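Local coordinates for protein acyltransferase (Streptococcus pneumoniae, PDB 5UG1) that probably transfers acetyl groups onto hydroxyls of cell-wall peptidoglycan as an O-acetyltransferase, at residues T6-N18 / A28-A41. Residues are numbered along the deposited sequence; the frame is centred on the assembly and turned at random.
Sequences TMLIGDSVALRAN and AQINAQVSVTTKTA. With 03S (methanesulfonic acid), chain B.
Strands 6-10 and 29-32 run parallel, their axes 11° apart, and five backbone hydrogen bonds run from Q29 N to T6 O at one end to Q33 N on G10 O, just past the second strand. Side chains alternate between the faces of this sheet edge. On one, the methyl end of M7, swung round by the bend at its last torsion (chi3 -77°), reaches NE2 of Q29, with CE 3.4 Å from it. Farther along the same face, CG2 of I9 lies 3.8 Å from CB of A41, joining the strand to helix 38-50. The other face meets helix 12-16: CB of A32 is 4.0 Å from CB of both A14 and L15, while L15 CD2 extends to V34 CG2. G10 contributes no side chain, and V36 CB packs at 3.3 Å from its carbonyl oxygen. Beyond the strands, D11 caps helix 12-16 through weak bonds from V13 N and A14 N to OD1, and its OD2 shares a water with V36 O. S12 OG is covalently bonded to the methanesulfonyl sulfur and hydrogen-bonded to NE2 of H145; S12 N donates to O12 (3.1 Å). The G10-D11-S12 turn into helix 12-16 thus presents the probable nucleophile, consistent with an SGNH-type Ser-His-Asp triad in this atypical alpha/beta hydrolase fold, and the S12 N-H probably serves the oxyanion hole.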
ATOM      1  N   THR A   6      10.670   3.487  -8.204  1.00 19.08           N
ATOM      2  CA  THR A   6       9.543   3.169  -7.343  1.00 17.93           C
ATOM      3  C   THR A   6       9.527   4.124  -6.160  1.00 18.48           C
ATOM      4  O   THR A   6      10.542   4.289  -5.480  1.00 19.32           O
ATOM      5  CB  THR A   6       9.625   1.724  -6.855  1.00 18.27           C
ATOM      6  OG1 THR A   6       9.727   0.846  -7.983  1.00 19.43           O
ATOM      7  CG2 THR A   6       8.395   1.365  -6.044  1.00 17.14           C
ATOM      8  N   MET A   7       8.387   4.771  -5.944  1.00 21.28           N
ATOM      9  CA  MET A   7       8.121   5.541  -4.737  1.00 20.21           C
ATOM     10  C   MET A   7       6.928   4.915  -4.027  1.00 22.19           C
ATOM     11  O   MET A   7       5.880   4.682  -4.645  1.00 16.25           O
ATOM     12  CB  MET A   7       7.836   7.019  -5.052  1.00 20.40           C
ATOM     13  CG  MET A   7       7.542   7.851  -3.809  1.00 18.72           C
ATOM     14  SD  MET A   7       7.331   9.584  -4.152  1.00 25.74           S
ATOM     15  CE  MET A   7       9.021  10.144  -4.374  1.00 25.44           C
ATOM     16  N   LEU A   8       7.097   4.624  -2.742  1.00 19.39           N
ATOM     17  CA  LEU A   8       6.005   4.194  -1.882  1.00 19.37           C
ATOM     18  C   LEU A   8       5.552   5.388  -1.045  1.00 19.51           C
ATOM     19  O   LEU A   8       6.379   6.066  -0.425  1.00 20.28           O
ATOM     20  CB  LEU A   8       6.447   3.037  -0.985  1.00 20.29           C
ATOM     21  CG  LEU A   8       5.363   2.384  -0.125  1.00 22.52           C
ATOM     22  CD1 LEU A   8       5.668   0.922   0.055  1.00 21.49           C
ATOM     23  CD2 LEU A   8       5.252   3.077   1.241  1.00 23.83           C
ATOM     24  N   ILE A   9       4.253   5.674  -1.074  1.00 21.74           N
ATOM     25  CA  ILE A   9       3.632   6.689  -0.226  1.00 21.02           C
ATOM     26  C   ILE A   9       2.722   5.929   0.722  1.00 22.35           C
ATOM     27  O   ILE A   9       1.722   5.343   0.284  1.00 24.63           O
ATOM     28  CB  ILE A   9       2.827   7.710  -1.038  1.00 22.01           C
ATOM     29  CG1 ILE A   9       3.671   8.356  -2.137  1.00 24.25           C
ATOM     30  CG2 ILE A   9       2.171   8.755  -0.109  1.00 21.31           C
ATOM     31  CD1 ILE A   9       2.821   8.779  -3.342  1.00 21.88           C
ATOM     32  N   GLY A  10       3.078   5.927   1.979  1.00 18.61           N
ATOM     33  CA  GLY A  10       2.466   5.033   2.921  1.00 19.52           C
ATOM     34  C   GLY A  10       2.194   5.551   4.306  1.00 23.94           C
ATOM     35  O   GLY A  10       2.596   6.618   4.662  1.00 19.99           O
ATOM     36  N   ASP A  11       1.509   4.715   5.065  1.00 21.16           N
ATOM     37  CA  ASP A  11       1.061   4.993   6.414  1.00 25.25           C
ATOM     38  C   ASP A  11       1.975   4.409   7.502  1.00 25.39           C
ATOM     39  O   ASP A  11       3.050   3.981   7.238  1.00 24.01           O
ATOM     40  CB  ASP A  11      -0.402   4.576   6.594  1.00 23.25           C
ATOM     41  CG  ASP A  11      -0.619   3.096   6.450  1.00 25.55           C
ATOM     42  OD1 ASP A  11       0.317   2.357   6.384  1.00 27.13           O
ATOM     43  OD2 ASP A  11      -1.740   2.665   6.407  1.00 25.81           O
ATOM     44  N   SER A  12       1.510   4.425   8.729  1.00 22.63           N
ATOM     45  CA  SER A  12       2.272   3.916   9.839  1.00 22.07           C
ATOM     46  C   SER A  12       2.599   2.442   9.747  1.00 20.09           C
ATOM     47  O   SER A  12       3.566   2.031  10.267  1.00 25.89           O
ATOM     48  CB  SER A  12       1.546   4.172  11.136  1.00 29.80           C
ATOM     49  OG  SER A  12       0.483   3.308  11.268  1.00 30.19           O
ATOM     50  N   VAL A  13       1.757   1.667   9.089  1.00 24.92           N
ATOM     51  CA  VAL A  13       2.030   0.269   8.907  1.00 24.23           C
ATOM     52  C   VAL A  13       3.242   0.077   7.991  1.00 25.84           C
ATOM     53  O   VAL A  13       4.136  -0.659   8.295  1.00 21.10           O
ATOM     54  CB  VAL A  13       0.794  -0.507   8.436  1.00 22.71           C
ATOM     55  CG1 VAL A  13       1.100  -1.968   8.275  1.00 19.18           C
ATOM     56  CG2 VAL A  13      -0.316  -0.346   9.429  1.00 24.52           C
ATOM     57  N   ALA A  14       3.228   0.778   6.874  1.00 24.07           N
ATOM     58  CA  ALA A  14       4.370   0.842   6.001  1.00 21.77           C
ATOM     59  C   ALA A  14       5.601   1.403   6.727  1.00 23.71           C
ATOM     60  O   ALA A  14       6.682   0.880   6.581  1.00 21.60           O
ATOM     61  CB  ALA A  14       4.063   1.636   4.774  1.00 20.77           C
ATOM     62  N   LEU A  15       5.403   2.428   7.543  1.00 23.27           N
ATOM     63  CA  LEU A  15       6.532   3.014   8.254  1.00 23.64           C
ATOM     64  C   LEU A  15       7.146   2.004   9.214  1.00 30.67           C
ATOM     65  O   LEU A  15       8.370   1.972   9.405  1.00 31.04           O
ATOM     66  CB  LEU A  15       6.088   4.268   8.995  1.00 21.19           C
ATOM     67  CG  LEU A  15       7.228   4.983   9.722  1.00 26.89           C
ATOM     68  CD1 LEU A  15       8.294   5.446   8.742  1.00 23.50           C
ATOM     69  CD2 LEU A  15       6.723   6.147  10.580  1.00 30.74           C
ATOM     70  N   ARG A  16       6.308   1.153   9.808  1.00 28.76           N
ATOM     71  CA  ARG A  16       6.808   0.105  10.689  1.00 26.47           C
ATOM     72  C   ARG A  16       7.682  -0.890   9.932  1.00 26.21           C
ATOM     73  O   ARG A  16       8.621  -1.455  10.502  1.00 25.37           O
ATOM     74  CB  ARG A  16       5.619  -0.589  11.357  1.00 26.70           C
ATOM     75  CG  ARG A  16       5.953  -1.469  12.559  1.00 30.32           C
ATOM     76  CD  ARG A  16       4.656  -2.014  13.167  1.00 31.23           C
ATOM     77  NE  ARG A  16       4.862  -2.946  14.272  1.00 24.98           N
ATOM     78  CZ  ARG A  16       5.135  -2.574  15.517  1.00 29.64           C
ATOM     79  NH1 ARG A  16       5.244  -1.282  15.803  1.00 30.05           N
ATOM     80  NH2 ARG A  16       5.292  -3.485  16.474  1.00 28.45           N
ATOM     81  N   ALA A  17       7.402  -1.108   8.647  1.00 26.47           N
ATOM     82  CA  ALA A  17       8.180  -2.013   7.812  1.00 22.24           C
ATOM     83  C   ALA A  17       9.275  -1.296   7.027  1.00 25.32           C
ATOM     84  O   ALA A  17       9.768  -1.846   6.035  1.00 26.33           O
ATOM     85  CB  ALA A  17       7.252  -2.766   6.852  1.00 19.27           C
ATOM     86  N   ASN A  18       9.659  -0.087   7.448  1.00 27.29           N
ATOM     87  CA  ASN A  18      10.584   0.744   6.677  1.00 24.85           C
ATOM     88  C   ASN A  18      11.882   0.002   6.343  1.00 30.22           C
ATOM     89  O   ASN A  18      12.278  -0.097   5.178  1.00 28.30           O
ATOM     90  CB  ASN A  18      10.880   2.028   7.466  1.00 31.26           C
ATOM     91  CG  ASN A  18      11.839   2.949   6.754  1.00 45.40           C
ATOM     92  OD1 ASN A  18      11.703   3.209   5.557  1.00 53.91           O
ATOM     93  ND2 ASN A  18      12.829   3.445   7.485  1.00 52.11           N
ATOM     94  N   ALA A  28      14.479   1.825  -3.771  1.00 25.85           N
ATOM     95  CA  ALA A  28      13.132   2.370  -3.741  1.00 26.61           C
ATOM     96  C   ALA A  28      13.088   3.576  -2.809  1.00 24.65           C
ATOM     97  O   ALA A  28      13.865   3.685  -1.857  1.00 24.36           O
ATOM     98  CB  ALA A  28      12.124   1.315  -3.293  1.00 19.09           C
ATOM     99  N   GLN A  29      12.195   4.503  -3.118  1.00 26.09           N
ATOM    100  CA  GLN A  29      11.993   5.702  -2.320  1.00 26.66           C
ATOM    101  C   GLN A  29      10.807   5.438  -1.406  1.00 25.32           C
ATOM    102  O   GLN A  29       9.659   5.423  -1.862  1.00 23.91           O
ATOM    103  CB  GLN A  29      11.736   6.917  -3.210  1.00 26.73           C
ATOM    104  CG  GLN A  29      12.913   7.322  -4.077  1.00 27.75           C
ATOM    105  CD  GLN A  29      12.573   8.488  -4.985  1.00 29.17           C
ATOM    106  OE1 GLN A  29      12.438   8.332  -6.197  1.00 29.91           O
ATOM    107  NE2 GLN A  29      12.433   9.662  -4.401  1.00 35.94           N
ATOM    108  N   ILE A  30      11.081   5.210  -0.127  1.00 22.26           N
ATOM    109  CA  ILE A  30      10.045   4.877   0.842  1.00 23.79           C
ATOM    110  C   ILE A  30       9.657   6.182   1.519  1.00 25.36           C
ATOM    111  O   ILE A  30      10.457   6.771   2.255  1.00 25.85           O
ATOM    112  CB  ILE A  30      10.522   3.824   1.855  1.00 29.50           C
ATOM    113  CG1 ILE A  30      11.181   2.630   1.151  1.00 26.40           C
ATOM    114  CG2 ILE A  30       9.360   3.314   2.707  1.00 25.81           C
ATOM    115  CD1 ILE A  30      10.230   1.804   0.311  1.00 25.14           C
ATOM    116  N   ASN A  31       8.448   6.664   1.240  1.00 21.06           N
ATOM    117  CA  ASN A  31       7.932   7.897   1.832  1.00 23.40           C
ATOM    118  C   ASN A  31       6.705   7.502   2.652  1.00 25.26           C
ATOM    119  O   ASN A  31       5.570   7.540   2.171  1.00 26.88           O
ATOM    120  CB  ASN A  31       7.637   8.936   0.730  1.00 25.17           C
ATOM    121  CG  ASN A  31       6.916  10.174   1.247  1.00 46.75           C
ATOM    122  OD1 ASN A  31       6.859  10.439   2.453  1.00 52.46           O
ATOM    123  ND2 ASN A  31       6.358  10.948   0.319  1.00 55.83           N
ATOM    124  N   ALA A  32       6.934   7.101   3.902  1.00 26.47           N
ATOM    125  CA  ALA A  32       5.865   6.626   4.773  1.00 25.73           C
ATOM    126  C   ALA A  32       5.883   7.424   6.061  1.00 28.15           C
ATOM    127  O   ALA A  32       6.956   7.749   6.578  1.00 35.43           O
ATOM    128  CB  ALA A  32       6.004   5.123   5.080  1.00 18.46           C
ATOM    129  N   GLN A  33       4.719   7.798   6.549  1.00 26.47           N
ATOM    130  CA  GLN A  33       4.589   8.590   7.765  1.00 25.40           C
ATOM    131  C   GLN A  33       3.391   8.168   8.586  1.00 25.46           C
ATOM    132  O   GLN A  33       2.494   7.547   8.098  1.00 28.52           O
ATOM    133  CB  GLN A  33       4.447  10.081   7.457  1.00 41.43           C
ATOM    134  CG  GLN A  33       5.368  10.610   6.398  1.00 43.74           C
ATOM    135  CD  GLN A  33       4.956  11.968   5.942  1.00 54.97           C
ATOM    136  OE1 GLN A  33       5.069  12.944   6.680  1.00 62.61           O
ATOM    137  NE2 GLN A  33       4.460  12.050   4.732  1.00 57.29           N
ATOM    138  N   VAL A  34       3.381   8.539   9.840  1.00 27.76           N
ATOM    139  CA  VAL A  34       2.420   8.006  10.773  1.00 40.40           C
ATOM    140  C   VAL A  34       0.958   8.241  10.438  1.00 41.90           C
ATOM    141  O   VAL A  34       0.196   7.321  10.439  1.00 43.33           O
ATOM    142  CB  VAL A  34       2.696   8.438  12.222  1.00 41.13           C
ATOM    143  CG1 VAL A  34       1.729   7.757  13.145  1.00 42.34           C
ATOM    144  CG2 VAL A  34       4.116   8.114  12.610  1.00 36.99           C
ATOM    145  N   SER A  35       0.589   9.463  10.159  1.00 30.75           N
ATOM    146  CA  SER A  35      -0.801   9.785   9.945  1.00 36.70           C
ATOM    147  C   SER A  35      -1.309   9.791   8.516  1.00 34.11           C
ATOM    148  O   SER A  35      -2.352  10.286   8.243  1.00 40.72           O
ATOM    149  CB  SER A  35      -1.090  11.137  10.541  1.00 44.41           C
ATOM    150  OG  SER A  35      -1.272  10.977  11.898  1.00 61.68           O
ATOM    151  N   VAL A  36      -0.585   9.200   7.611  1.00 31.62           N
ATOM    152  CA  VAL A  36      -0.983   9.286   6.210  1.00 27.90           C
ATOM    153  C   VAL A  36      -2.258   8.480   5.967  1.00 33.09           C
ATOM    154  O   VAL A  36      -2.404   7.337   6.419  1.00 26.22           O
ATOM    155  CB  VAL A  36       0.178   8.835   5.312  1.00 34.95           C
ATOM    156  CG1 VAL A  36      -0.275   8.623   3.861  1.00 24.48           C
ATOM    157  CG2 VAL A  36       1.294   9.879   5.393  1.00 26.61           C
ATOM    158  N   THR A  37      -3.210   9.100   5.280  1.00 32.45           N
ATOM    159  CA  THR A  37      -4.416   8.445   4.809  1.00 30.67           C
ATOM    160  C   THR A  37      -4.393   8.367   3.286  1.00 32.97           C
ATOM    161  O   THR A  37      -3.547   8.962   2.617  1.00 28.71           O
ATOM    162  CB  THR A  37      -5.663   9.199   5.280  1.00 33.92           C
ATOM    163  OG1 THR A  37      -5.768  10.437   4.572  1.00 41.84           O
ATOM    164  CG2 THR A  37      -5.572   9.492   6.767  1.00 39.55           C
ATOM    165  N   THR A  38      -5.347   7.617   2.737  1.00 25.50           N
ATOM    166  CA  THR A  38      -5.485   7.568   1.289  1.00 25.10           C
ATOM    167  C   THR A  38      -5.733   8.961   0.723  1.00 22.40           C
ATOM    168  O   THR A  38      -5.225   9.305  -0.357  1.00 21.08           O
ATOM    169  CB  THR A  38      -6.611   6.614   0.919  1.00 26.01           C
ATOM    170  OG1 THR A  38      -6.378   5.355   1.576  1.00 23.73           O
ATOM    171  CG2 THR A  38      -6.684   6.445  -0.616  1.00 17.25           C
ATOM    172  N   LYS A  39      -6.484   9.783   1.463  1.00 21.30           N
ATOM    173  CA  LYS A  39      -6.731  11.170   1.069  1.00 20.11           C
ATOM    174  C   LYS A  39      -5.430  11.953   0.916  1.00 20.15           C
ATOM    175  O   LYS A  39      -5.189  12.571  -0.126  1.00 23.67           O
ATOM    176  CB  LYS A  39      -7.637  11.840   2.096  1.00 25.44           C
ATOM    177  CG  LYS A  39      -8.125  13.240   1.726  1.00 23.06           C
ATOM    178  CD  LYS A  39      -8.809  13.884   2.935  1.00 25.41           C
ATOM    179  CE  LYS A  39      -9.216  15.331   2.670  1.00 25.81           C
ATOM    180  NZ  LYS A  39      -8.072  16.155   2.181  1.00 32.82           N
ATOM    181  N   THR A  40      -4.579  11.948   1.949  1.00 26.05           N
ATOM    182  CA  THR A  40      -3.355  12.740   1.862  1.00 24.94           C
ATOM    183  C   THR A  40      -2.343  12.100   0.917  1.00 23.63           C
ATOM    184  O   THR A  40      -1.546  12.815   0.299  1.00 22.77           O
ATOM    185  CB  THR A  40      -2.728  12.966   3.250  1.00 23.98           C
ATOM    186  OG1 THR A  40      -2.340  11.717   3.822  1.00 29.31           O
ATOM    187  CG2 THR A  40      -3.704  13.657   4.189  1.00 25.56           C
ATOM    188  N   ALA A  41      -2.369  10.770   0.782  1.00 21.90           N
ATOM    189  CA  ALA A  41      -1.515  10.101  -0.196  1.00 23.10           C
ATOM    190  C   ALA A  41      -1.843  10.544  -1.618  1.00 26.29           C
ATOM    191  O   ALA A  41      -0.943  10.680  -2.461  1.00 23.78           O
ATOM    192  CB  ALA A  41      -1.666   8.585  -0.064  1.00 17.53           C
TER
HETATM  193  S10 03S B 701      -0.982   3.710  11.293  1.00 65.06           S
HETATM  194  O11 03S B 701      -1.707   2.427  11.422  1.00 66.36           O
HETATM  195  O12 03S B 701      -1.313   4.337   9.994  1.00 66.70           O
HETATM  196  C13 03S B 701      -1.431   4.727  12.529  1.00 61.02           C
HETATM  197  O   HOH W   1      -3.921   4.437   6.129  1.00 22.69           O